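Local coordinates for DNA repair and recombination protein radB (Thermococcus kodakarensis, PDB 2CVH), which is probably involved in DNA repair and homologous recombination as a RecA-like protein that binds DNA and hydrolyses ATP only very weakly, at residues Ser11-Gly16 with Asp178-Asp183; Pro166-Thr171 with Leu195-Phe200; Ile81-Ser86 with Ile95-Lys100. One frame throughout, in Å; residues are numbered along the deposited sequence.

Contact 1: residues Ser11-Gly16 with Asp178-Asp183; sequences SLLGGG and DILRLD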
loop_
_atom_site.group_PDB
_atom_site.type_symbol
_atom_site.label_atom_id
_atom_site.label_comp_id
_atom_site.label_asym_id
_atom_site.label_seq_id
_atom_site.Cartn_x
_atom_site.Cartn_y
_atom_site.Cartn_z
ATOM N N SER A 11 -1.268 13.835 9.283
ATOM C CA SER A 11 -2.310 14.423 10.137
ATOM C C SER A 11 -3.548 13.535 10.052
ATOM O O SER A 11 -4.114 13.147 11.070
ATOM C CB SER A 11 -2.689 15.837 9.668
ATOM O OG SER A 11 -1.637 16.743 9.898
ATOM N N LEU A 12 -3.978 13.238 8.832
ATOM C CA LEU A 12 -5.117 12.366 8.610
ATOM C C LEU A 12 -4.942 10.993 9.320
ATOM O O LEU A 12 -5.870 10.465 9.943
ATOM C CB LEU A 12 -5.279 12.124 7.116
ATOM C CG LEU A 12 -6.457 11.231 6.729
ATOM C CD1 LEU A 12 -7.720 11.930 7.099
ATOM C CD2 LEU A 12 -6.444 10.853 5.250
ATOM N N LEU A 13 -3.745 10.424 9.213
ATOM C CA LEU A 13 -3.449 9.114 9.775
ATOM C C LEU A 13 -2.975 9.051 11.227
ATOM O O LEU A 13 -2.629 7.972 11.701
ATOM C CB LEU A 13 -2.418 8.399 8.882
ATOM C CG LEU A 13 -2.840 7.955 7.495
ATOM C CD1 LEU A 13 -1.611 7.607 6.678
ATOM C CD2 LEU A 13 -3.815 6.777 7.610
ATOM N N GLY A 14 -2.905 10.176 11.924
ATOM C CA GLY A 14 -2.435 10.124 13.286
ATOM C C GLY A 14 -0.922 9.981 13.372
ATOM O O GLY A 14 -0.400 9.656 14.439
ATOM N N GLY A 15 -0.219 10.186 12.260
ATOM C CA GLY A 15 1.232 10.129 12.261
ATOM C C GLY A 15 1.906 9.369 11.134
ATOM O O GLY A 15 3.098 9.528 10.880
ATOM N N GLY A 16 1.160 8.489 10.487
ATOM C CA GLY A 16 1.727 7.718 9.405
ATOM C C GLY A 16 1.055 6.377 9.457
ATOM O O GLY A 16 0.089 6.206 10.179
ATOM N N ASP A 178 -7.167 -0.289 8.642
ATOM C CA ASP A 178 -7.131 1.068 8.126
ATOM C C ASP A 178 -7.300 1.002 6.614
ATOM O O ASP A 178 -6.779 0.088 5.961
ATOM C CB ASP A 178 -5.809 1.744 8.489
ATOM C CG ASP A 178 -5.586 1.838 9.979
ATOM O OD1 ASP A 178 -6.555 1.603 10.726
ATOM O OD2 ASP A 178 -4.447 2.155 10.399
ATOM N N ILE A 179 -8.067 1.940 6.065
ATOM C CA ILE A 179 -8.327 1.967 4.637
ATOM C C ILE A 179 -8.298 3.404 4.147
ATOM O O ILE A 179 -8.986 4.278 4.695
ATOM C CB ILE A 179 -9.710 1.338 4.288
ATOM C CG1 ILE A 179 -9.796 -0.102 4.821
ATOM C CG2 ILE A 179 -9.937 1.347 2.775
ATOM C CD1 ILE A 179 -10.953 -0.916 4.258
ATOM N N LEU A 180 -7.471 3.645 3.137
ATOM C CA LEU A 180 -7.338 4.957 2.534
ATOM C C LEU A 180 -7.715 4.863 1.056
ATOM O O LEU A 180 -7.224 3.983 0.322
ATOM C CB LEU A 180 -5.894 5.437 2.627
ATOM C CG LEU A 180 -5.382 6.341 3.732
ATOM C CD1 LEU A 180 -3.895 6.571 3.480
ATOM C CD2 LEU A 180 -6.122 7.651 3.722
ATOM N N ARG A 181 -8.590 5.764 0.613
ATOM C CA ARG A 181 -8.995 5.790 -0.793
ATOM C C ARG A 181 -8.291 7.011 -1.390
ATOM O O ARG A 181 -8.264 8.082 -0.761
ATOM C CB ARG A 181 -10.510 5.960 -0.933
ATOM C CG ARG A 181 -11.002 5.821 -2.369
ATOM C CD ARG A 181 -12.498 6.153 -2.520
ATOM N NE ARG A 181 -12.756 7.593 -2.520
ATOM C CZ ARG A 181 -13.676 8.204 -1.772
ATOM N NH1 ARG A 181 -14.444 7.502 -0.943
ATOM N NH2 ARG A 181 -13.847 9.524 -1.860
ATOM N N LEU A 182 -7.661 6.850 -2.548
ATOM C CA LEU A 182 -6.998 7.987 -3.149
ATOM C C LEU A 182 -7.760 8.357 -4.413
ATOM O O LEU A 182 -8.071 7.495 -5.235
ATOM C CB LEU A 182 -5.544 7.658 -3.482
ATOM C CG LEU A 182 -4.624 7.054 -2.425
ATOM C CD1 LEU A 182 -3.232 7.056 -3.005
ATOM C CD2 LEU A 182 -4.636 7.826 -1.126
ATOM N N ASP A 183 -8.128 9.623 -4.533
ATOM C CA ASP A 183 -8.847 10.062 -5.721
ATOM C C ASP A 183 -8.070 11.154 -6.413
ATOM O O ASP A 183 -7.336 11.918 -5.756
ATOM C CB ASP A 183 -10.220 10.633 -5.348
ATOM C CG ASP A 183 -11.127 9.607 -4.716
ATOM O OD1 ASP A 183 -11.232 8.470 -5.228
ATOM O OD2 ASP A 183 -11.729 9.957 -3.691
#

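Contact 2: residues Pro166-Thr171 with Leu195-Phe200; sequences PVAEQT and LERHRF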
loop_
_atom_site.group_PDB
_atom_site.type_symbol
_atom_site.label_atom_id
_atom_site.label_comp_id
_atom_site.label_asym_id
_atom_site.label_seq_id
_atom_site.Cartn_x
_atom_site.Cartn_y
_atom_site.Cartn_z
ATOM N N PRO A 166 -16.499 1.918 -1.511
ATOM C CA PRO A 166 -16.045 1.824 -2.905
ATOM C C PRO A 166 -15.304 0.500 -3.097
ATOM O O PRO A 166 -15.330 -0.092 -4.185
ATOM C CB PRO A 166 -15.091 3.020 -3.043
ATOM C CG PRO A 166 -15.320 3.838 -1.781
ATOM C CD PRO A 166 -15.547 2.750 -0.775
ATOM N N VAL A 167 -14.616 0.074 -2.037
ATOM C CA VAL A 167 -13.859 -1.179 -1.988
ATOM C C VAL A 167 -13.652 -1.540 -0.510
ATOM O O VAL A 167 -12.981 -0.817 0.235
ATOM C CB VAL A 167 -12.473 -1.082 -2.711
ATOM C CG1 VAL A 167 -11.571 -2.234 -2.290
ATOM C CG2 VAL A 167 -12.646 -1.137 -4.224
ATOM N N ALA A 168 -14.301 -2.625 -0.092
ATOM C CA ALA A 168 -14.233 -3.158 1.270
ATOM C C ALA A 168 -14.995 -4.492 1.279
ATOM O O ALA A 168 -16.163 -4.549 1.676
ATOM C CB ALA A 168 -14.865 -2.174 2.259
ATOM N N GLU A 169 -14.328 -5.557 0.838
ATOM C CA GLU A 169 -14.928 -6.896 0.747
ATOM C C GLU A 169 -15.108 -7.711 2.043
ATOM O O GLU A 169 -14.357 -8.658 2.312
ATOM C CB GLU A 169 -14.191 -7.724 -0.317
ATOM C CG GLU A 169 -12.665 -7.645 -0.232
ATOM C CD GLU A 169 -11.948 -8.320 -1.400
ATOM O OE1 GLU A 169 -10.799 -7.922 -1.698
ATOM O OE2 GLU A 169 -12.522 -9.243 -2.018
ATOM N N GLN A 170 -16.118 -7.336 2.829
ATOM C CA GLN A 170 -16.471 -8.004 4.090
ATOM C C GLN A 170 -15.298 -8.287 5.042
ATOM O O GLN A 170 -14.569 -7.369 5.409
ATOM C CB GLN A 170 -17.247 -9.293 3.804
ATOM C CG GLN A 170 -17.970 -9.864 5.018
ATOM C CD GLN A 170 -18.058 -11.372 4.985
ATOM O OE1 GLN A 170 -17.736 -12.004 3.978
ATOM N NE2 GLN A 170 -18.473 -11.959 6.093
ATOM N N THR A 171 -15.125 -9.549 5.440
ATOM C CA THR A 171 -14.061 -9.958 6.354
ATOM C C THR A 171 -12.718 -9.582 5.751
ATOM O O THR A 171 -11.824 -9.097 6.448
ATOM C CB THR A 171 -14.101 -11.488 6.607
ATOM O OG1 THR A 171 -15.455 -11.900 6.842
ATOM C CG2 THR A 171 -13.250 -11.864 7.820
ATOM N N LEU A 195 -9.830 8.826 4.402
ATOM C CA LEU A 195 -9.675 7.802 5.442
ATOM C C LEU A 195 -11.048 7.170 5.655
ATOM O O LEU A 195 -11.853 7.658 6.447
ATOM C CB LEU A 195 -9.213 8.441 6.746
ATOM C CG LEU A 195 -8.761 7.471 7.828
ATOM C CD1 LEU A 195 -7.671 6.535 7.298
ATOM C CD2 LEU A 195 -8.268 8.246 8.997
ATOM N N GLU A 196 -11.315 6.103 4.922
ATOM C CA GLU A 196 -12.593 5.420 4.999
ATOM C C GLU A 196 -12.736 4.530 6.206
ATOM O O GLU A 196 -13.848 4.229 6.648
ATOM C CB GLU A 196 -12.791 4.582 3.756
ATOM C CG GLU A 196 -12.623 5.388 2.536
ATOM C CD GLU A 196 -13.208 4.707 1.370
ATOM O OE1 GLU A 196 -12.896 3.511 1.180
ATOM O OE2 GLU A 196 -14.012 5.357 0.675
ATOM N N ARG A 197 -11.611 4.092 6.738
ATOM C CA ARG A 197 -11.665 3.222 7.870
ATOM C C ARG A 197 -10.383 3.343 8.632
ATOM O O ARG A 197 -9.285 3.386 8.056
ATOM C CB ARG A 197 -11.888 1.788 7.395
ATOM C CG ARG A 197 -12.021 0.795 8.530
ATOM C CD ARG A 197 -13.082 -0.227 8.212
ATOM N NE ARG A 197 -12.575 -1.370 7.475
ATOM C CZ ARG A 197 -13.306 -2.104 6.640
ATOM N NH1 ARG A 197 -14.582 -1.821 6.411
ATOM N NH2 ARG A 197 -12.770 -3.162 6.072
ATOM N N HIS A 198 -10.522 3.487 9.936
ATOM C CA HIS A 198 -9.361 3.578 10.773
ATOM C C HIS A 198 -9.777 3.173 12.147
ATOM O O HIS A 198 -10.952 3.247 12.509
ATOM C CB HIS A 198 -8.788 4.979 10.796
ATOM C CG HIS A 198 -7.357 5.029 11.227
ATOM N ND1 HIS A 198 -6.972 5.237 12.537
ATOM C CD2 HIS A 198 -6.213 4.905 10.512
ATOM C CE1 HIS A 198 -5.656 5.244 12.612
ATOM N NE2 HIS A 198 -5.172 5.044 11.399
ATOM N N ARG A 199 -8.788 2.802 12.932
ATOM C CA ARG A 199 -9.029 2.332 14.271
ATOM C C ARG A 199 -9.324 3.394 15.306
ATOM O O ARG A 199 -10.068 3.139 16.250
ATOM C CB ARG A 199 -7.857 1.452 14.702
ATOM C CG ARG A 199 -7.733 0.189 13.850
ATOM C CD ARG A 199 -6.386 0.100 13.163
ATOM N NE ARG A 199 -5.290 0.269 14.108
ATOM C CZ ARG A 199 -4.454 1.297 14.102
ATOM N NH1 ARG A 199 -4.586 2.255 13.189
ATOM N NH2 ARG A 199 -3.495 1.368 15.019
ATOM N N PHE A 200 -8.730 4.572 15.162
ATOM C CA PHE A 200 -8.965 5.612 16.148
ATOM C C PHE A 200 -9.136 7.006 15.556
ATOM O O PHE A 200 -9.737 7.869 16.183
ATOM C CB PHE A 200 -7.859 5.600 17.217
ATOM C CG PHE A 200 -6.506 6.051 16.713
ATOM C CD1 PHE A 200 -6.124 7.392 16.806
ATOM C CD2 PHE A 200 -5.629 5.148 16.111
ATOM C CE1 PHE A 200 -4.893 7.830 16.301
ATOM C CE2 PHE A 200 -4.393 5.584 15.603
ATOM C CZ PHE A 200 -4.030 6.926 15.696
#

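Contact 3: residues Ile81-Ser86 with Ile95-Lys100; sequences ILFTPS and IGSLKK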
loop_
_atom_site.group_PDB
_atom_site.type_symbol
_atom_site.label_atom_id
_atom_site.label_comp_id
_atom_site.label_asym_id
_atom_site.label_seq_id
_atom_site.Cartn_x
_atom_site.Cartn_y
_atom_site.Cartn_z
ATOM N N ILE A 81 13.655 -4.615 -1.080
ATOM C CA ILE A 81 13.762 -6.041 -1.347
ATOM C C ILE A 81 12.546 -6.428 -2.203
ATOM O O ILE A 81 11.437 -6.583 -1.684
ATOM C CB ILE A 81 13.759 -6.834 -0.039
ATOM C CG1 ILE A 81 14.771 -6.248 0.938
ATOM C CG2 ILE A 81 14.019 -8.301 -0.324
ATOM C CD1 ILE A 81 16.133 -5.971 0.344
ATOM N N LEU A 82 12.764 -6.626 -3.502
ATOM C CA LEU A 82 11.679 -6.917 -4.417
ATOM C C LEU A 82 11.342 -8.347 -4.654
ATOM O O LEU A 82 12.206 -9.208 -4.644
ATOM C CB LEU A 82 11.955 -6.264 -5.764
ATOM C CG LEU A 82 12.195 -4.743 -5.784
ATOM C CD1 LEU A 82 12.810 -4.323 -7.127
ATOM C CD2 LEU A 82 10.896 -4.006 -5.535
ATOM N N PHE A 83 10.073 -8.576 -4.963
ATOM C CA PHE A 83 9.540 -9.904 -5.261
ATOM C C PHE A 83 8.615 -9.697 -6.432
ATOM O O PHE A 83 7.729 -8.852 -6.382
ATOM C CB PHE A 83 8.752 -10.479 -4.072
ATOM C CG PHE A 83 9.569 -10.624 -2.820
ATOM C CD1 PHE A 83 9.753 -9.546 -1.969
ATOM C CD2 PHE A 83 10.165 -11.835 -2.504
ATOM C CE1 PHE A 83 10.519 -9.657 -0.817
ATOM C CE2 PHE A 83 10.939 -11.963 -1.348
ATOM C CZ PHE A 83 11.115 -10.871 -0.502
ATOM N N THR A 84 8.789 -10.485 -7.478
ATOM C CA THR A 84 7.981 -10.310 -8.670
ATOM C C THR A 84 7.149 -11.532 -9.034
ATOM O O THR A 84 7.293 -12.079 -10.124
ATOM C CB THR A 84 8.902 -9.921 -9.851
ATOM O OG1 THR A 84 10.063 -10.763 -9.828
ATOM C CG2 THR A 84 9.362 -8.468 -9.741
ATOM N N PRO A 85 6.220 -11.943 -8.151
ATOM C CA PRO A 85 5.373 -13.110 -8.409
ATOM C C PRO A 85 4.582 -12.929 -9.695
ATOM O O PRO A 85 4.138 -13.904 -10.311
ATOM C CB PRO A 85 4.461 -13.132 -7.185
ATOM C CG PRO A 85 4.319 -11.688 -6.853
ATOM C CD PRO A 85 5.748 -11.227 -6.954
ATOM N N SER A 86 4.389 -11.660 -10.043
ATOM C CA SER A 86 3.694 -11.180 -11.238
ATOM C C SER A 86 2.546 -11.999 -11.860
ATOM O O SER A 86 1.425 -11.494 -11.974
ATOM C CB SER A 86 4.735 -10.760 -12.286
ATOM O OG SER A 86 5.669 -9.842 -11.720
ATOM N N ILE A 95 4.309 -14.542 -0.368
ATOM C CA ILE A 95 3.802 -14.042 0.900
ATOM C C ILE A 95 4.168 -15.042 1.983
ATOM O O ILE A 95 4.616 -14.663 3.064
ATOM C CB ILE A 95 2.299 -13.768 0.823
ATOM C CG1 ILE A 95 2.065 -12.568 -0.100
ATOM C CG2 ILE A 95 1.751 -13.471 2.198
ATOM C CD1 ILE A 95 0.638 -12.211 -0.297
ATOM N N GLY A 96 4.071 -16.325 1.642
ATOM C CA GLY A 96 4.442 -17.363 2.577
ATOM C C GLY A 96 5.921 -17.234 2.892
ATOM O O GLY A 96 6.312 -17.232 4.064
ATOM N N SER A 97 6.738 -17.045 1.855
ATOM C CA SER A 97 8.183 -16.914 2.036
ATOM C C SER A 97 8.504 -15.738 2.960
ATOM O O SER A 97 9.393 -15.819 3.829
ATOM C CB SER A 97 8.892 -16.737 0.679
ATOM O OG SER A 97 8.780 -15.415 0.150
ATOM N N LEU A 98 7.744 -14.658 2.786
ATOM C CA LEU A 98 7.920 -13.441 3.567
ATOM C C LEU A 98 7.968 -13.682 5.060
ATOM O O LEU A 98 8.573 -12.898 5.803
ATOM C CB LEU A 98 6.815 -12.437 3.242
ATOM C CG LEU A 98 6.933 -11.692 1.912
ATOM C CD1 LEU A 98 5.889 -10.592 1.876
ATOM C CD2 LEU A 98 8.332 -11.094 1.769
ATOM N N LYS A 99 7.355 -14.781 5.488
ATOM C CA LYS A 99 7.319 -15.132 6.899
ATOM C C LYS A 99 8.734 -15.190 7.466
ATOM O O LYS A 99 9.000 -14.616 8.526
ATOM C CB LYS A 99 6.598 -16.466 7.093
ATOM C CG LYS A 99 5.768 -16.548 8.371
ATOM C CD LYS A 99 4.862 -17.796 8.396
ATOM C CE LYS A 99 3.816 -17.775 7.283
ATOM N NZ LYS A 99 3.065 -19.051 7.178
ATOM N N LYS A 100 9.656 -15.803 6.722
ATOM C CA LYS A 100 11.032 -15.908 7.189
ATOM C C LYS A 100 12.015 -14.881 6.606
ATOM O O LYS A 100 13.094 -14.665 7.169
ATOM C CB LYS A 100 11.551 -17.334 6.998
ATOM C CG LYS A 100 12.762 -17.703 7.891
ATOM C CD LYS A 100 12.428 -17.734 9.403
ATOM C CE LYS A 100 12.656 -16.385 10.086
ATOM N NZ LYS A 100 12.295 -16.419 11.534
#

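Contact 1: residues Ser11-Gly16 with Asp178-Asp183
Leu12, in the last turn of helix 7-12, and the next residue, Leu13, close on the two methyls of Leu180 in strand 178-184. Leu12 gives the tighter half: its CD2 lies 3.6 Å from Leu180 CD2, with the two side chains running past each other in opposite senses. CG of Leu12 stands anti to the backbone N (chi1 -179°), which sends its methyls out toward the strand. Leu13 meets the other branch tip to tip, and more loosely; its CD1 and CD2 both sit 4.1 Å from Leu180 CD1, so that this methyl faces the fork of Leu13. All three leucines are buried, and the join is purely apolar. The outer side is quite different. Ser11 and Gly14 are exposed, and Gly14, at positive phi, ends the helix in a Schellman motif before the chain runs on through Gly15 and Gly16. Further along the strand, Arg181 grips Asp183 side-on, NE and NH2 each 2.8 Å from Asp183 OD2, in the guanidinium plane and apart from the leucine cluster. Strand 178-184 runs between strands 22-26 and 190-197; through Leu180 the N-terminal helix packs on the central sheet of a RecA-type P-loop ATPase core.

Contact 2: residues Pro166-Thr171 with Leu195-Phe200
Pro166, which follows a cis peptide bond, turns the CG-CD side of its ring to the carboxylate of Glu196. CG lies 3.2 Å from Glu196 OE2 and CD 3.4 Å from Glu196 OE1, close packing that deserves some caution because the whole 166-171 segment is poorly ordered. The acid is held by other groups: Tyr26 OH hydrogen-bonds OE1, and Arg181 NH1 makes a salt bridge to OE2. With an alanine here in place of Glu196, Arg181 NH1 and the Tyr26 hydroxyl would probably lose these mates, and a gap would open beside the proline ring. Val167 adds little here, its side chain lying instead on Gln24 and Tyr26 of strand 22-26. At Ala168 the CB points to the strand and comes 4.2 Å from Arg197 NH1, approaching the guanidinium obliquely. The arginine gets there with CG anti to its own N (chi1 -177°) and bends farther out, and it also makes a cation-pi contact with Tyr174. Glu169 then centres an inverse gamma turn that leads the chain away toward helix 170-174. Consecutive residues Glu196 and Arg197 can both face this loop because they sit opposite the single residue Ile179, the signature of a classic beta bulge.

Contact 3: residues Ile81-Ser86 with Ile95-Lys100
Phe83 and Leu98 carry this contact, a methyl set over an aromatic face. Leu98 CD2 stands 4.0 Å from the centroid of the Phe83 ring and 29° off its normal, a CH-pi contact displaced toward the far end of the ring: CZ is 3.6 Å from Leu98 CD2 and CE1 3.7 Å, whereas CE2 is 4.2 Å away. Phe83 has CG beside its backbone N and anti to the carbonyl carbon (chi1 -60°), which swings the ring from the strand toward the helix. Its chi2 of 83° then sets the ring roughly at right angles to the plane through CA, CB and CG. Leu98 makes the same choice at its first torsion. Although its CB does not aim at the strand, the end of the side chain closes in, and of its two branches CD2 does the touching. The same leucine also packs on Ala49 and Val51 of strand 47-52 and on Ile141 of helix 128-145, so it is buried while the phenylalanine remains partly exposed. This is one half of a beta-alpha-beta crossover of the RecA-type sheet: strand 80-83, at one edge, leads into helix 90-101, which passes over strand 47-52 and returns to the parallel strand 106-112. One residue earlier in the helix, Ser97 borders the ring, its OG 4.3 Å from Phe83 CE2 and coming in obliquely. That hydroxyl is hydrogen-bonded to Val94 O, one helical turn back, so its polar end is turned to the helix backbone. Val94 and Thr101 also touch the Phe83 side chain, and Val94 meets Pro85 as the chain leaves the strand.

How the contacts relate
From the N terminus, contact 1 opens first, at residues 11-16, which take in the end of the short helix 7-12 and the glycine loop behind it. Contact 3 opens at 81-86 and soon closes at 95-100, a short loop wholly within the span of contact 1. Contact 2 opens at 166-171. Contact 1 closes at 178-183 before contact 2 closes at 195-200, so these two loops cross. Contact 1 joins the end of helix 7-12 to strand 178-184; contact 2 joins the loop before helix 170-174 to the neighbouring strand 190-197. Contact 3 lies about 25 Å from both, centre to centre, tying helix 90-101 to the opposite, 80-83 side of the same sheet.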